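Local coordinates for aldehyde dehydrogenase family protein (Pseudomonas syringae pv. tomato, PDB 6X9L) that oxidises long-chain aliphatic aldehydes such as octanal, with NAD+ as the hydride acceptor, at residues A[232-237]-A[465-470]; A[193-198]-A[208-213]. The protein carries 1 engineered substitution. All blocks are in the same frame, centred on the assembly; numbering follows the deposited sequence.

In the fold
Contact 1 and contact 2 reach the same mixed sheet of the NAD-binding part of the chain, but do not touch: their centres lie about 19 Å apart and their nearest atoms about 11 Å. Contact 1 is the inner one, centred about 8 Å from the centre of the chain. Its strand 230-234 meets the dinucleotide, and the side chain of Thr234 is about 7 Å from the bound octanal, whose pocket includes the engineered Ala291. Contact 2, centred about 17 Å from the centre of the chain, packs helix 188-201 on strand 208-210 within a beta-alpha-beta unit. It lies farther from the cofactor, the side chain of Leu210 being about 7 Å from that of Lys182, which binds NAD, and about 11 Å from NAD itself.

Contact 1 (A[232-237]-A[465-470]); sequences SITGSN and GREYGV. With NAD (nicotinamide-adenine-dinucleotide), chain D.
Glu467 OE2, Ser232 OG and Thr234 OG1 converge on Lys168 NZ, which forms a salt bridge with the carboxylate and hydrogen bonds with both hydroxyls, so the ammonium group ties strand 230-234 to residues 465-470. The hydroxyls make no direct bond to the carboxylate: Ser232 OG stays 3.7 Å and Thr234 OG1 4.0 Å from Glu467 OE2. Glu467 reaches in with an extended chain (chi2 -171°), and the nearest side-chain atoms of Glu467 and Glu257, an NAD-binding residue, are about 3 Å apart. Thr234 serves both sides: chi1 of -64° turns OG1 to Lys168 and lays the methyl on the nicotinamide, with CG2 over the ring face 3.4 Å from NAD C4N, the carbon that accepts hydride. The strand belongs to the Rossmann-like sheet, hydrogen-bonded between strands 143-155 and 253-257. From the other side of the strand, Ile233 CD1 touches the adenosine ribose, 3.7 Å from NAD O4B. The chain then turns through Gly235 and Ser236 into helix 237-247. Ser236 N-caps this helix through OG to Ala239 N, and its backbone N and OG both point at NAD O1A, although the modelled place of that oxygen is doubtful. On the other segment, Arg466 NH1 bonds Gly465 O at 2.7 Å from above the carbonyl plane, and its NH2 makes a salt bridge with Glu478 of the second subunit.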
ATOM      1  N   SER A 232      -2.773   5.012  -9.163  1.00 36.25           N
ATOM      2  CA  SER A 232      -4.018   4.977  -8.414  1.00 36.55           C
ATOM      3  C   SER A 232      -5.152   4.702  -9.394  1.00 36.66           C
ATOM      4  O   SER A 232      -5.280   5.390 -10.415  1.00 36.95           O
ATOM      5  CB  SER A 232      -4.263   6.297  -7.663  1.00 37.10           C
ATOM      6  OG  SER A 232      -5.464   6.226  -6.916  1.00 37.79           O
ATOM      7  N   ILE A 233      -5.957   3.691  -9.099  1.00 28.93           N
ATOM      8  CA  ILE A 233      -7.037   3.294  -9.985  1.00 29.04           C
ATOM      9  C   ILE A 233      -8.320   3.151  -9.182  1.00 29.53           C
ATOM     10  O   ILE A 233      -8.337   2.506  -8.124  1.00 29.49           O
ATOM     11  CB  ILE A 233      -6.748   1.980 -10.737  1.00 28.69           C
ATOM     12  CG1 ILE A 233      -7.978   1.613 -11.575  1.00 28.85           C
ATOM     13  CG2 ILE A 233      -6.360   0.857  -9.757  1.00 28.31           C
ATOM     14  CD1 ILE A 233      -7.733   0.603 -12.676  1.00 28.97           C
ATOM     15  N   THR A 234      -9.385   3.758  -9.703  1.00 37.62           N
ATOM     16  CA  THR A 234     -10.762   3.551  -9.286  1.00 38.13           C
ATOM     17  C   THR A 234     -11.496   2.845 -10.424  1.00 37.88           C
ATOM     18  O   THR A 234     -11.696   3.430 -11.495  1.00 38.27           O
ATOM     19  CB  THR A 234     -11.402   4.888  -8.954  1.00 39.14           C
ATOM     20  OG1 THR A 234     -10.706   5.456  -7.833  1.00 39.62           O
ATOM     21  CG2 THR A 234     -12.884   4.720  -8.654  1.00 39.47           C
ATOM     22  N   GLY A 235     -11.880   1.593 -10.199  1.00 39.56           N
ATOM     23  CA  GLY A 235     -12.502   0.805 -11.251  1.00 39.39           C
ATOM     24  C   GLY A 235     -12.917  -0.572 -10.761  1.00 39.16           C
ATOM     25  O   GLY A 235     -13.134  -0.790  -9.562  1.00 39.19           O
ATOM     26  N   SER A 236     -13.025  -1.501 -11.709  1.00 39.77           N
ATOM     27  CA  SER A 236     -13.476  -2.840 -11.391  1.00 39.55           C
ATOM     28  C   SER A 236     -12.361  -3.635 -10.737  1.00 39.30           C
ATOM     29  O   SER A 236     -11.177  -3.366 -10.934  1.00 39.16           O
ATOM     30  CB  SER A 236     -13.939  -3.568 -12.654  1.00 39.77           C
ATOM     31  OG  SER A 236     -12.857  -3.856 -13.523  1.00 39.89           O
ATOM     32  N   ASN A 237     -12.754  -4.633  -9.950  1.00 40.19           N
ATOM     33  CA  ASN A 237     -11.770  -5.549  -9.401  1.00 39.94           C
ATOM     34  C   ASN A 237     -10.933  -6.175 -10.502  1.00 40.03           C
ATOM     35  O   ASN A 237      -9.706  -6.281 -10.372  1.00 39.99           O
ATOM     36  CB  ASN A 237     -12.467  -6.620  -8.566  1.00 39.90           C
ATOM     37  CG  ASN A 237     -12.748  -6.148  -7.165  1.00 40.13           C
ATOM     38  OD1 ASN A 237     -13.640  -5.325  -6.942  1.00 40.48           O
ATOM     39  ND2 ASN A 237     -11.970  -6.644  -6.207  1.00 40.12           N
ATOM     40  N   GLY A 465      -5.662   1.470   0.288  1.00 34.32           N
ATOM     41  CA  GLY A 465      -5.500   2.903   0.430  1.00 34.29           C
ATOM     42  C   GLY A 465      -6.810   3.616   0.754  1.00 34.66           C
ATOM     43  O   GLY A 465      -7.892   3.027   0.798  1.00 34.76           O
ATOM     44  N   ARG A 466      -6.688   4.930   0.986  1.00 38.06           N
ATOM     45  CA  ARG A 466      -7.805   5.817   1.308  1.00 38.25           C
ATOM     46  C   ARG A 466      -7.740   7.095   0.471  1.00 38.56           C
ATOM     47  O   ARG A 466      -6.659   7.621   0.173  1.00 38.34           O
ATOM     48  CB  ARG A 466      -7.815   6.213   2.791  1.00 38.07           C
ATOM     49  CG  ARG A 466      -8.246   5.106   3.718  1.00 38.17           C
ATOM     50  CD  ARG A 466      -9.597   4.548   3.338  1.00 38.34           C
ATOM     51  NE  ARG A 466     -10.011   3.475   4.235  1.00 38.66           N
ATOM     52  CZ  ARG A 466      -9.685   2.194   4.066  1.00 38.83           C
ATOM     53  NH1 ARG A 466      -8.935   1.833   3.023  1.00 38.48           N
ATOM     54  NH2 ARG A 466     -10.110   1.277   4.934  1.00 39.47           N
ATOM     55  N   GLU A 467      -8.915   7.599   0.112  1.00 44.21           N
ATOM     56  CA  GLU A 467      -9.054   8.881  -0.562  1.00 44.38           C
ATOM     57  C   GLU A 467      -9.874   9.824   0.318  1.00 44.67           C
ATOM     58  O   GLU A 467     -10.410   9.433   1.365  1.00 44.73           O
ATOM     59  CB  GLU A 467      -9.685   8.712  -1.964  1.00 44.24           C
ATOM     60  CG  GLU A 467      -8.816   7.883  -2.947  1.00 43.86           C
ATOM     61  CD  GLU A 467      -9.305   7.874  -4.410  1.00 43.35           C
ATOM     62  OE1 GLU A 467     -10.517   8.036  -4.650  1.00 43.30           O
ATOM     63  OE2 GLU A 467      -8.458   7.693  -5.324  1.00 42.89           O
ATOM     64  N   TYR A 468      -9.941  11.086  -0.125  1.00 49.14           N
ATOM     65  CA  TYR A 468     -10.622  12.189   0.559  1.00 49.40           C
ATOM     66  C   TYR A 468      -9.772  12.738   1.704  1.00 49.18           C
ATOM     67  O   TYR A 468      -9.039  11.987   2.350  1.00 48.93           O
ATOM     68  CB  TYR A 468     -11.987  11.777   1.123  1.00 49.82           C
ATOM     69  CG  TYR A 468     -12.987  11.107   0.180  1.00 49.87           C
ATOM     70  CD1 TYR A 468     -12.611  10.592  -1.063  1.00 49.47           C
ATOM     71  CD2 TYR A 468     -14.321  10.975   0.560  1.00 50.19           C
ATOM     72  CE1 TYR A 468     -13.546   9.968  -1.898  1.00 49.18           C
ATOM     73  CE2 TYR A 468     -15.251  10.358  -0.262  1.00 49.92           C
ATOM     74  CZ  TYR A 468     -14.865   9.861  -1.490  1.00 49.39           C
ATOM     75  OH  TYR A 468     -15.816   9.253  -2.289  1.00 49.04           O
ATOM     76  N   GLY A 469      -9.855  14.039   1.960  1.00 50.08           N
ATOM     77  CA  GLY A 469      -9.212  14.643   3.111  1.00 50.14           C
ATOM     78  C   GLY A 469      -7.730  14.359   3.310  1.00 49.94           C
ATOM     79  O   GLY A 469      -7.023  13.967   2.375  1.00 49.66           O
ATOM     80  N   VAL A 470      -7.263  14.539   4.557  1.00 46.83           N
ATOM     81  CA  VAL A 470      -5.842  14.383   4.849  1.00 46.53           C
ATOM     82  C   VAL A 470      -5.360  12.969   4.505  1.00 46.21           C
ATOM     83  O   VAL A 470      -4.252  12.795   3.994  1.00 46.07           O
ATOM     84  CB  VAL A 470      -5.560  14.751   6.319  1.00 46.73           C
ATOM     85  CG1 VAL A 470      -6.389  13.906   7.240  1.00 46.98           C
ATOM     86  CG2 VAL A 470      -4.080  14.569   6.654  1.00 46.48           C
TER
HETATM   87  PA  NAD D 702     -13.421  -0.667 -15.055  1.00 30.16           P
HETATM   88  O1A NAD D 702     -12.712  -1.453 -14.009  1.00 28.20           O
HETATM   89  O2A NAD D 702     -13.930  -1.493 -16.172  1.00 31.14           O
HETATM   90  O5B NAD D 702     -12.489   0.529 -15.619  1.00 29.68           O
HETATM   91  C5B NAD D 702     -11.943   1.507 -14.752  1.00 28.55           C
HETATM   92  C4B NAD D 702     -10.782   2.236 -15.443  1.00 26.47           C
HETATM   93  O4B NAD D 702      -9.762   1.301 -15.730  1.00 25.69           O
HETATM   94  C3B NAD D 702     -11.161   2.842 -16.787  1.00 27.48           C
HETATM   95  O3B NAD D 702     -10.444   4.060 -16.937  1.00 24.94           O
HETATM   96  C2B NAD D 702     -10.668   1.828 -17.805  1.00 28.59           C
HETATM   97  O2B NAD D 702     -10.317   2.409 -19.043  1.00 31.06           O
HETATM   98  C1B NAD D 702      -9.427   1.342 -17.112  1.00 27.32           C
HETATM   99  N9A NAD D 702      -9.044  -0.021 -17.456  1.00 26.35           N
HETATM  100  C8A NAD D 702      -9.841  -1.069 -17.866  1.00 27.52           C
HETATM  101  N7A NAD D 702      -9.039  -2.153 -17.998  1.00 29.18           N
HETATM  102  C5A NAD D 702      -7.769  -1.805 -17.681  1.00 29.92           C
HETATM  103  C6A NAD D 702      -6.577  -2.509 -17.644  1.00 31.54           C
HETATM  104  N6A NAD D 702      -6.579  -3.831 -17.811  1.00 33.16           N
HETATM  105  N1A NAD D 702      -5.427  -1.856 -17.252  1.00 28.66           N
HETATM  106  C2A NAD D 702      -5.453  -0.526 -16.904  1.00 31.21           C
HETATM  107  N3A NAD D 702      -6.641   0.175 -16.940  1.00 26.74           N
HETATM  108  C4A NAD D 702      -7.767  -0.466 -17.329  1.00 27.40           C
HETATM  109  O3  NAD D 702     -14.540   0.225 -14.316  1.00 35.97           O
HETATM  110  PN  NAD D 702     -16.142   0.145 -14.442  1.00 43.35           P
HETATM  111  O1N NAD D 702     -16.609  -1.178 -13.962  1.00 43.32           O
HETATM  112  O2N NAD D 702     -16.558   0.625 -15.771  1.00 46.15           O
HETATM  113  O5D NAD D 702     -16.381   1.285 -13.297  1.00 35.80           O
HETATM  114  C5D NAD D 702     -17.301   1.041 -12.261  1.00 26.13           C
HETATM  115  C4D NAD D 702     -16.580   0.308 -11.127  1.00 25.78           C
HETATM  116  O4D NAD D 702     -15.772   1.219 -10.404  1.00 29.74           O
HETATM  117  C3D NAD D 702     -17.578  -0.269 -10.141  1.00 27.12           C
HETATM  118  O3D NAD D 702     -17.071  -1.480  -9.637  1.00 28.21           O
HETATM  119  C2D NAD D 702     -17.542   0.743  -9.025  1.00 26.26           C
HETATM  120  O2D NAD D 702     -17.947   0.199  -7.787  1.00 30.05           O
HETATM  121  C1D NAD D 702     -16.069   1.139  -9.026  1.00 24.96           C
HETATM  122  N1N NAD D 702     -15.941   2.400  -8.285  1.00 27.90           N
HETATM  123  C2N NAD D 702     -15.277   2.412  -7.089  1.00 26.51           C
HETATM  124  C3N NAD D 702     -15.192   3.585  -6.352  1.00 29.75           C
HETATM  125  C7N NAD D 702     -14.493   3.646  -5.029  1.00 27.07           C
HETATM  126  O7N NAD D 702     -14.199   4.926  -4.530  1.00 27.13           O
HETATM  127  N7N NAD D 702     -14.178   2.541  -4.348  1.00 24.34           N
HETATM  128  C4N NAD D 702     -15.790   4.746  -6.829  1.00 32.89           C
HETATM  129  C5N NAD D 702     -16.469   4.718  -8.038  1.00 30.75           C
HETATM  130  C6N NAD D 702     -16.550   3.531  -8.758  1.00 30.55           C

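Contact 2 (A[193-198]-A[208-213]); sequences LFAQLV and FNLVNG
Phe194 and Phe208 form an offset T-shaped pair, the edge of Phe194 pointing at the face of Phe208. Their ring centroids are 5.4 Å apart and their planes stand at 87°. The touching corner is Phe194 CE2, 3.7 Å from Phe208 CZ and close to CE1 as well. With CG of Phe208 turned anti to the backbone N (chi1 168°), the ring extends from the strand to the helix and is met at several points. Ala195 comes at its edge, in the ring plane, with CB 3.6 Å from Phe208 CE2. Val198 crosses the same side chain at about a right angle, CG2 lying 3.5 Å from Phe208 CD2, while its other methyl, CG1, rests on the rim of one face of Phe194. Beyond the aromatic pair, Leu210 adds CD1 to the methyl of Ala195, 3.6 Å from CB. Helix and strand run nearly antiparallel, at 154°, as the return half of a beta-alpha-beta crossover from strand 178-182, which pairs with 208-210 in the sheet. Helix 161-174 packs against both phenylalanines, helix 75-91 against Leu197 and Val198, and helix 53-71 on Asn209, which points away from helix 188-201, and on Val211 just past the strand.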
ATOM      1  N   LEU A 193     -13.102  19.030 -20.579  1.00 43.91           N
ATOM      2  CA  LEU A 193     -13.348  20.345 -19.975  1.00 44.03           C
ATOM      3  C   LEU A 193     -12.461  20.580 -18.761  1.00 43.48           C
ATOM      4  O   LEU A 193     -11.979  21.697 -18.539  1.00 43.47           O
ATOM      5  CB  LEU A 193     -14.813  20.475 -19.558  1.00 44.76           C
ATOM      6  CG  LEU A 193     -15.836  20.589 -20.670  1.00 45.39           C
ATOM      7  CD1 LEU A 193     -17.250  20.664 -20.072  1.00 46.16           C
ATOM      8  CD2 LEU A 193     -15.518  21.807 -21.480  1.00 45.23           C
ATOM      9  N   PHE A 194     -12.260  19.544 -17.947  1.00 46.20           N
ATOM     10  CA  PHE A 194     -11.444  19.685 -16.744  1.00 45.86           C
ATOM     11  C   PHE A 194      -9.992  20.028 -17.072  1.00 45.23           C
ATOM     12  O   PHE A 194      -9.379  20.863 -16.396  1.00 45.21           O
ATOM     13  CB  PHE A 194     -11.509  18.405 -15.920  1.00 45.73           C
ATOM     14  CG  PHE A 194     -10.566  18.398 -14.760  1.00 45.49           C
ATOM     15  CD1 PHE A 194     -10.867  19.101 -13.602  1.00 46.24           C
ATOM     16  CD2 PHE A 194      -9.367  17.707 -14.835  1.00 44.69           C
ATOM     17  CE1 PHE A 194      -9.999  19.093 -12.544  1.00 46.37           C
ATOM     18  CE2 PHE A 194      -8.491  17.697 -13.779  1.00 44.63           C
ATOM     19  CZ  PHE A 194      -8.799  18.383 -12.632  1.00 45.53           C
ATOM     20  N   ALA A 195      -9.413  19.376 -18.084  1.00 49.73           N
ATOM     21  CA  ALA A 195      -8.049  19.703 -18.493  1.00 49.33           C
ATOM     22  C   ALA A 195      -7.951  21.163 -18.916  1.00 49.65           C
ATOM     23  O   ALA A 195      -7.042  21.889 -18.488  1.00 49.47           O
ATOM     24  CB  ALA A 195      -7.594  18.785 -19.627  1.00 49.25           C
ATOM     25  N   GLN A 196      -8.893  21.613 -19.757  1.00 49.38           N
ATOM     26  CA  GLN A 196      -8.950  23.022 -20.134  1.00 49.61           C
ATOM     27  C   GLN A 196      -9.004  23.911 -18.904  1.00 49.70           C
ATOM     28  O   GLN A 196      -8.407  24.993 -18.881  1.00 49.75           O
ATOM     29  CB  GLN A 196     -10.175  23.274 -21.008  1.00 50.17           C
ATOM     30  CG  GLN A 196     -10.192  24.649 -21.631  1.00 50.61           C
ATOM     31  CD  GLN A 196      -8.947  24.898 -22.443  1.00 50.47           C
ATOM     32  OE1 GLN A 196      -8.651  24.152 -23.386  1.00 50.51           O
ATOM     33  NE2 GLN A 196      -8.190  25.937 -22.070  1.00 50.36           N
ATOM     34  N   LEU A 197      -9.711  23.447 -17.867  1.00 39.54           N
ATOM     35  CA  LEU A 197      -9.928  24.225 -16.653  1.00 39.93           C
ATOM     36  C   LEU A 197      -8.641  24.396 -15.850  1.00 39.62           C
ATOM     37  O   LEU A 197      -8.346  25.500 -15.371  1.00 39.98           O
ATOM     38  CB  LEU A 197     -11.014  23.554 -15.801  1.00 40.43           C
ATOM     39  CG  LEU A 197     -11.493  24.281 -14.542  1.00 41.15           C
ATOM     40  CD1 LEU A 197     -12.991  24.088 -14.360  1.00 41.95           C
ATOM     41  CD2 LEU A 197     -10.739  23.791 -13.329  1.00 41.04           C
ATOM     42  N   VAL A 198      -7.877  23.310 -15.648  1.00 36.51           N
ATOM     43  CA  VAL A 198      -6.603  23.473 -14.942  1.00 36.36           C
ATOM     44  C   VAL A 198      -5.638  24.306 -15.783  1.00 36.27           C
ATOM     45  O   VAL A 198      -4.838  25.072 -15.237  1.00 36.58           O
ATOM     46  CB  VAL A 198      -5.966  22.122 -14.525  1.00 35.99           C
ATOM     47  CG1 VAL A 198      -6.995  21.193 -13.811  1.00 36.16           C
ATOM     48  CG2 VAL A 198      -5.304  21.426 -15.699  1.00 35.44           C
ATOM     49  N   PHE A 208      -0.056  18.415 -14.866  1.00 34.20           N
ATOM     50  CA  PHE A 208      -1.238  17.609 -15.145  1.00 33.83           C
ATOM     51  C   PHE A 208      -1.270  17.243 -16.620  1.00 33.99           C
ATOM     52  O   PHE A 208      -1.170  18.119 -17.481  1.00 34.07           O
ATOM     53  CB  PHE A 208      -2.528  18.347 -14.772  1.00 33.71           C
ATOM     54  CG  PHE A 208      -3.759  17.689 -15.291  1.00 33.50           C
ATOM     55  CD1 PHE A 208      -4.317  16.615 -14.619  1.00 33.35           C
ATOM     56  CD2 PHE A 208      -4.358  18.132 -16.467  1.00 33.57           C
ATOM     57  CE1 PHE A 208      -5.461  15.986 -15.100  1.00 33.19           C
ATOM     58  CE2 PHE A 208      -5.501  17.515 -16.949  1.00 33.59           C
ATOM     59  CZ  PHE A 208      -6.051  16.437 -16.257  1.00 33.38           C
ATOM     60  N   ASN A 209      -1.430  15.953 -16.912  1.00 40.73           N
ATOM     61  CA  ASN A 209      -1.434  15.474 -18.285  1.00 41.31           C
ATOM     62  C   ASN A 209      -2.595  14.519 -18.501  1.00 41.33           C
ATOM     63  O   ASN A 209      -2.878  13.675 -17.648  1.00 41.16           O
ATOM     64  CB  ASN A 209      -0.115  14.807 -18.614  1.00 42.07           C
ATOM     65  CG  ASN A 209       1.052  15.756 -18.465  1.00 42.05           C
ATOM     66  OD1 ASN A 209       1.286  16.592 -19.320  1.00 42.23           O
ATOM     67  ND2 ASN A 209       1.776  15.638 -17.368  1.00 41.91           N
ATOM     68  N   LEU A 210      -3.266  14.669 -19.648  1.00 36.43           N
ATOM     69  CA  LEU A 210      -4.452  13.896 -19.998  1.00 36.58           C
ATOM     70  C   LEU A 210      -4.205  13.064 -21.258  1.00 38.08           C
ATOM     71  O   LEU A 210      -3.810  13.601 -22.305  1.00 38.71           O
ATOM     72  CB  LEU A 210      -5.639  14.832 -20.209  1.00 36.28           C
ATOM     73  CG  LEU A 210      -7.009  14.173 -20.229  1.00 36.56           C
ATOM     74  CD1 LEU A 210      -8.030  15.196 -19.853  1.00 36.21           C
ATOM     75  CD2 LEU A 210      -7.292  13.648 -21.608  1.00 37.93           C
ATOM     76  N   VAL A 211      -4.432  11.755 -21.166  1.00 33.31           N
ATOM     77  CA  VAL A 211      -4.397  10.892 -22.339  1.00 35.26           C
ATOM     78  C   VAL A 211      -5.658  10.039 -22.341  1.00 35.74           C
ATOM     79  O   VAL A 211      -6.017   9.434 -21.325  1.00 34.78           O
ATOM     80  CB  VAL A 211      -3.143   9.993 -22.387  1.00 36.64           C
ATOM     81  CG1 VAL A 211      -3.145   9.169 -23.662  1.00 38.65           C
ATOM     82  CG2 VAL A 211      -1.865  10.820 -22.288  1.00 36.08           C
ATOM     83  N   ASN A 212      -6.327   9.985 -23.482  1.00 41.38           N
ATOM     84  CA  ASN A 212      -7.494   9.139 -23.643  1.00 42.00           C
ATOM     85  C   ASN A 212      -7.086   7.802 -24.248  1.00 43.62           C
ATOM     86  O   ASN A 212      -6.060   7.687 -24.925  1.00 44.43           O
ATOM     87  CB  ASN A 212      -8.534   9.830 -24.520  1.00 42.31           C
ATOM     88  CG  ASN A 212      -9.275  10.913 -23.784  1.00 40.74           C
ATOM     89  OD1 ASN A 212      -9.633  10.744 -22.615  1.00 39.60           O
ATOM     90  ND2 ASN A 212      -9.511  12.039 -24.459  1.00 40.63           N
ATOM     91  N   GLY A 213      -7.896   6.790 -23.981  1.00 37.78           N
ATOM     92  CA  GLY A 213      -7.717   5.504 -24.628  1.00 39.14           C
ATOM     93  C   GLY A 213      -8.270   4.374 -23.783  1.00 38.75           C
ATOM     94  O   GLY A 213      -8.884   4.582 -22.736  1.00 37.23           O
TER